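Local coordinates for protein LAE5 (Uncultured bacterium, PDB 5JD3) that probably hydrolyses ester bonds as a GDSL-type (SGNH-like) esterase of the lipase/acylhydrolase family, at residues L30-D35 with Y106-I111; G152-T157 with L190-Q195. All blocks are in the same frame, centred on the assembly; numbering follows the deposited sequence.

Contact 1 of 2, residues L30-D35 with Y106-I111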
# COMPACT_ATOMS: atom_id res chain seq x y z
N LEU A 30 -0.47 -13.80 -2.08
CA LEU A 30 -0.04 -12.41 -2.04
C LEU A 30 -0.20 -11.81 -0.65
O LEU A 30 -1.30 -11.81 -0.09
CB LEU A 30 -0.82 -11.57 -3.06
CG LEU A 30 -0.68 -10.05 -2.94
CD1 LEU A 30 0.75 -9.61 -3.18
CD2 LEU A 30 -1.63 -9.35 -3.90
N VAL A 31 0.90 -11.32 -0.09
CA VAL A 31 0.86 -10.66 1.21
C VAL A 31 0.96 -9.15 1.04
O VAL A 31 1.93 -8.64 0.49
CB VAL A 31 2.00 -11.15 2.13
CG1 VAL A 31 2.16 -10.23 3.33
CG2 VAL A 31 1.74 -12.58 2.58
N ILE A 32 -0.06 -8.44 1.52
CA ILE A 32 -0.10 -6.99 1.42
C ILE A 32 0.09 -6.36 2.79
O ILE A 32 -0.71 -6.58 3.70
CB ILE A 32 -1.42 -6.50 0.79
CG1 ILE A 32 -1.66 -7.21 -0.54
CG2 ILE A 32 -1.39 -4.99 0.60
CD1 ILE A 32 -2.98 -6.88 -1.19
N ILE A 33 1.14 -5.57 2.94
CA ILE A 33 1.51 -5.01 4.23
C ILE A 33 1.62 -3.48 4.16
O ILE A 33 2.04 -2.92 3.15
CB ILE A 33 2.85 -5.62 4.72
CG1 ILE A 33 3.20 -5.13 6.13
CG2 ILE A 33 3.98 -5.32 3.74
CD1 ILE A 33 4.43 -5.78 6.71
N GLY A 34 1.20 -2.81 5.23
CA GLY A 34 1.24 -1.36 5.28
C GLY A 34 0.59 -0.77 6.52
O GLY A 34 0.53 -1.41 7.57
N ASP A 35 0.09 0.46 6.40
CA ASP A 35 -0.53 1.15 7.52
C ASP A 35 -2.04 0.91 7.59
O ASP A 35 -2.52 -0.14 7.18
CB ASP A 35 -0.23 2.65 7.45
CG ASP A 35 -0.41 3.22 6.06
OD1 ASP A 35 -1.37 2.81 5.36
OD2 ASP A 35 0.40 4.08 5.66
N TYR A 106 4.11 -13.49 -3.58
CA TYR A 106 4.18 -12.08 -3.93
C TYR A 106 4.03 -11.22 -2.68
O TYR A 106 3.35 -11.60 -1.73
CB TYR A 106 3.08 -11.72 -4.94
CG TYR A 106 3.19 -12.43 -6.27
CD1 TYR A 106 3.89 -11.87 -7.33
CD2 TYR A 106 2.58 -13.67 -6.47
CE1 TYR A 106 3.99 -12.52 -8.54
CE2 TYR A 106 2.67 -14.32 -7.68
CZ TYR A 106 3.37 -13.74 -8.71
OH TYR A 106 3.47 -14.39 -9.92
N VAL A 107 4.68 -10.06 -2.69
CA VAL A 107 4.54 -9.10 -1.60
C VAL A 107 4.19 -7.72 -2.14
O VAL A 107 4.91 -7.16 -2.96
CB VAL A 107 5.82 -9.00 -0.76
CG1 VAL A 107 5.73 -7.83 0.22
CG2 VAL A 107 6.07 -10.29 -0.01
N ALA A 108 3.07 -7.18 -1.67
CA ALA A 108 2.69 -5.81 -2.00
C ALA A 108 2.88 -4.93 -0.77
O ALA A 108 2.41 -5.25 0.32
CB ALA A 108 1.25 -5.75 -2.48
N MET A 109 3.59 -3.82 -0.94
CA MET A 109 3.86 -2.92 0.17
C MET A 109 3.42 -1.49 -0.12
O MET A 109 3.73 -0.94 -1.17
CB MET A 109 5.34 -2.96 0.54
CG MET A 109 5.75 -1.91 1.56
SD MET A 109 7.39 -2.20 2.25
CE MET A 109 8.32 -2.57 0.77
N MET A 110 2.70 -0.91 0.83
CA MET A 110 2.30 0.48 0.74
C MET A 110 2.60 1.19 2.06
O MET A 110 1.92 0.96 3.06
CB MET A 110 0.81 0.59 0.41
CG MET A 110 0.29 2.01 0.49
SD MET A 110 -1.44 2.14 0.06
CE MET A 110 -1.78 3.75 0.74
N ILE A 111 3.62 2.03 2.04
CA ILE A 111 4.07 2.70 3.26
C ILE A 111 4.65 4.07 2.93
O ILE A 111 5.18 4.28 1.84
CB ILE A 111 5.11 1.84 4.01
CG1 ILE A 111 5.23 2.27 5.48
CG2 ILE A 111 6.46 1.85 3.30
CD1 ILE A 111 4.00 1.94 6.30
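Leu30 to Gly34 and Tyr106 to Met110 run side by side as neighbouring parallel strands, their axes 4.6 Å apart at the closest and turned 17° against each other. Four backbone hydrogen bonds join them. Val31 N gives to Tyr106 O, Ala108 N to Val31 O over 2.8 Å, Ile33 N to Ala108 O, and Met110 N to Ile33 O. Val31 and Ile33 thus use both N and O toward this neighbour, while Leu30 and Ile32 turn theirs to the strand beyond. CA-H...O contacts such as Ile32 CA to Ala108 O, 3.2 Å, add to the seam.

Side chains alternate between the two faces. On one, Ala108 is the small residue among larger ones: Leu30 CD1 and Ile32 CG1 both come to its CB, the latter at 3.8 Å. Leu30 holds CG anti to its backbone N (chi1 168°), and its CD1 reaches across to Tyr106 CB at 3.6 Å, the two side chains crossing at about a right angle. The tyrosine ring then leads away from strand 30-34, its OH bonded to Ala25 N and its ring edge-to-face with Phe24. On the other face, branched Val31, Val107 and Ile33 suit an extended backbone, and Ile33 CG2 lies 4.2 Å from Met109 CB. Gly34 brings its CA within 3.3 Å of Met110 O, where a CB would probably collide with that carbonyl. Asp35 N-caps helix 36-39, its OD1 taking the N-H of Ile37. Gly34, Asp35 and Ser36 match the family's GDS signature, consistent with Ser36 as nucleophile of a Ser-His-Asp triad near the Asp35 side chain.

The pair lies inside the parallel sheet, between strands 77-82 and 152-156. Helix 88-100 packs on Ile33 and Met109, and helix 59-70 covers Ile32 and Met110 on the opposite face.

Contact 2 of 2, residues G152-T157 with L190-Q195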
# COMPACT_ATOMS: atom_id res chain seq x y z
N GLY A 152 7.48 -11.97 -7.28
CA GLY A 152 7.28 -10.58 -7.64
C GLY A 152 7.00 -9.71 -6.44
O GLY A 152 6.42 -10.17 -5.45
N MET A 153 7.41 -8.44 -6.51
CA MET A 153 7.17 -7.50 -5.42
C MET A 153 6.55 -6.21 -5.94
O MET A 153 7.07 -5.60 -6.87
CB MET A 153 8.48 -7.21 -4.68
CG MET A 153 8.28 -6.48 -3.37
SD MET A 153 9.67 -6.69 -2.24
CE MET A 153 8.99 -5.99 -0.74
N ILE A 154 5.44 -5.81 -5.33
CA ILE A 154 4.71 -4.63 -5.76
C ILE A 154 4.82 -3.49 -4.76
O ILE A 154 4.54 -3.67 -3.57
CB ILE A 154 3.22 -4.95 -5.99
CG1 ILE A 154 3.05 -6.08 -7.00
CG2 ILE A 154 2.47 -3.71 -6.46
CD1 ILE A 154 2.81 -7.44 -6.37
N LEU A 155 5.23 -2.32 -5.23
CA LEU A 155 5.32 -1.14 -4.38
C LEU A 155 4.23 -0.14 -4.72
O LEU A 155 4.17 0.38 -5.83
CB LEU A 155 6.70 -0.49 -4.50
CG LEU A 155 7.88 -1.38 -4.12
CD1 LEU A 155 9.18 -0.59 -4.13
CD2 LEU A 155 7.65 -2.02 -2.77
N LEU A 156 3.36 0.13 -3.75
CA LEU A 156 2.29 1.10 -3.93
C LEU A 156 2.68 2.42 -3.28
O LEU A 156 2.95 2.47 -2.08
CB LEU A 156 0.97 0.58 -3.34
CG LEU A 156 0.30 -0.62 -4.00
CD1 LEU A 156 0.91 -1.94 -3.54
CD2 LEU A 156 -1.20 -0.61 -3.75
N THR A 157 2.70 3.48 -4.08
CA THR A 157 3.15 4.79 -3.60
C THR A 157 2.24 5.33 -2.50
O THR A 157 1.03 5.11 -2.52
CB THR A 157 3.22 5.81 -4.76
OG1 THR A 157 3.79 7.04 -4.29
CG2 THR A 157 1.84 6.09 -5.34
N LEU A 190 7.38 -3.86 -9.31
CA LEU A 190 6.24 -3.24 -9.95
C LEU A 190 5.76 -2.07 -9.10
O LEU A 190 5.56 -2.22 -7.90
CB LEU A 190 5.11 -4.26 -10.15
CG LEU A 190 3.81 -3.74 -10.78
CD1 LEU A 190 4.08 -3.10 -12.13
CD2 LEU A 190 2.80 -4.87 -10.90
N LEU A 191 5.60 -0.91 -9.72
CA LEU A 191 5.14 0.26 -8.98
C LEU A 191 3.72 0.66 -9.36
O LEU A 191 3.42 0.91 -10.52
CB LEU A 191 6.08 1.45 -9.21
CG LEU A 191 5.66 2.67 -8.38
CD1 LEU A 191 6.82 3.15 -7.53
CD2 LEU A 191 5.15 3.80 -9.27
N VAL A 192 2.86 0.71 -8.35
CA VAL A 192 1.49 1.17 -8.54
C VAL A 192 1.39 2.65 -8.18
O VAL A 192 1.64 3.04 -7.04
CB VAL A 192 0.50 0.37 -7.69
CG1 VAL A 192 -0.91 0.92 -7.85
CG2 VAL A 192 0.54 -1.10 -8.08
N ASP A 193 1.03 3.47 -9.17
CA ASP A 193 0.89 4.90 -8.95
C ASP A 193 -0.49 5.23 -8.39
O ASP A 193 -1.40 5.64 -9.12
CB ASP A 193 1.13 5.67 -10.26
CG ASP A 193 1.10 7.17 -10.07
OD1 ASP A 193 0.83 7.89 -11.05
OD2 ASP A 193 1.35 7.63 -8.93
N VAL A 194 -0.65 5.04 -7.08
CA VAL A 194 -1.90 5.32 -6.39
C VAL A 194 -2.19 6.82 -6.38
O VAL A 194 -3.33 7.25 -6.56
CB VAL A 194 -1.87 4.80 -4.95
CG1 VAL A 194 -3.21 5.05 -4.26
CG2 VAL A 194 -1.53 3.31 -4.93
N GLN A 195 -1.14 7.62 -6.15
CA GLN A 195 -1.27 9.07 -6.12
C GLN A 195 -1.82 9.60 -7.44
O GLN A 195 -2.70 10.45 -7.46
CB GLN A 195 0.08 9.72 -5.81
CG GLN A 195 0.05 11.24 -5.79
CD GLN A 195 -0.80 11.79 -4.66
OE1 GLN A 195 -0.38 11.81 -3.51
NE2 GLN A 195 -2.01 12.23 -4.99
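Ile154 and Val192 meet at the apolar centre, CG2 to CG2 at 3.6 Å. The isoleucine's other branch, CG1, lies alongside Leu190 and reaches its CD2 at 4.1 Å. Next along the same face, Leu156 CG rests 3.8 Å from Val192 CB, and helix 219-232 covers Ile154 and Val192. An alanine in place of Ile154 would lack both branches and is likely to open a gap beside Val192 and Leu190.

Beneath this layer, parallel backbones are joined by four hydrogen bonds, the shortest from Leu155 N to Leu190 O at 2.7 Å and the last from Thr157 N to Val192 O. Thr157 has OG1 anti to its backbone N (chi1 -174°), which turns the methyl CG2 onto the first turn of helix 194-201, 3.2 Å from Val194 N. At the polar edge, Asp193 caps that helix: OD2 accepts from Gly196 N and forms a salt bridge with Arg181 of helix 168-187.

The chemistry implies a division of labour in this beta-alpha-beta unit: aliphatic packing and backbone bonds join its strands, while one carboxylate ties the following helix to the connecting one.

How the contacts relate
Both contacts are parallel strand pairings in one sheet, and they are adjoining: strands 106-110 and 152-156 are neighbours, probably bonded through Val107 O to Ile154 N and Met109 N to Ile154 O. Contact 1 is wholly buried, with a further strand flanking it on each side. Contact 2 ends at strand 190-192, outermost in the chain's sheet, and includes partly exposed residues. Both strand pairs are joined by backbone bonds and apolar side chains, and in each one strand runs into an aspartate that caps the helix after it. In contact 1 that aspartate lies by the putative active site; in contact 2 its added salt bridge joins two helices at the sheet's edge.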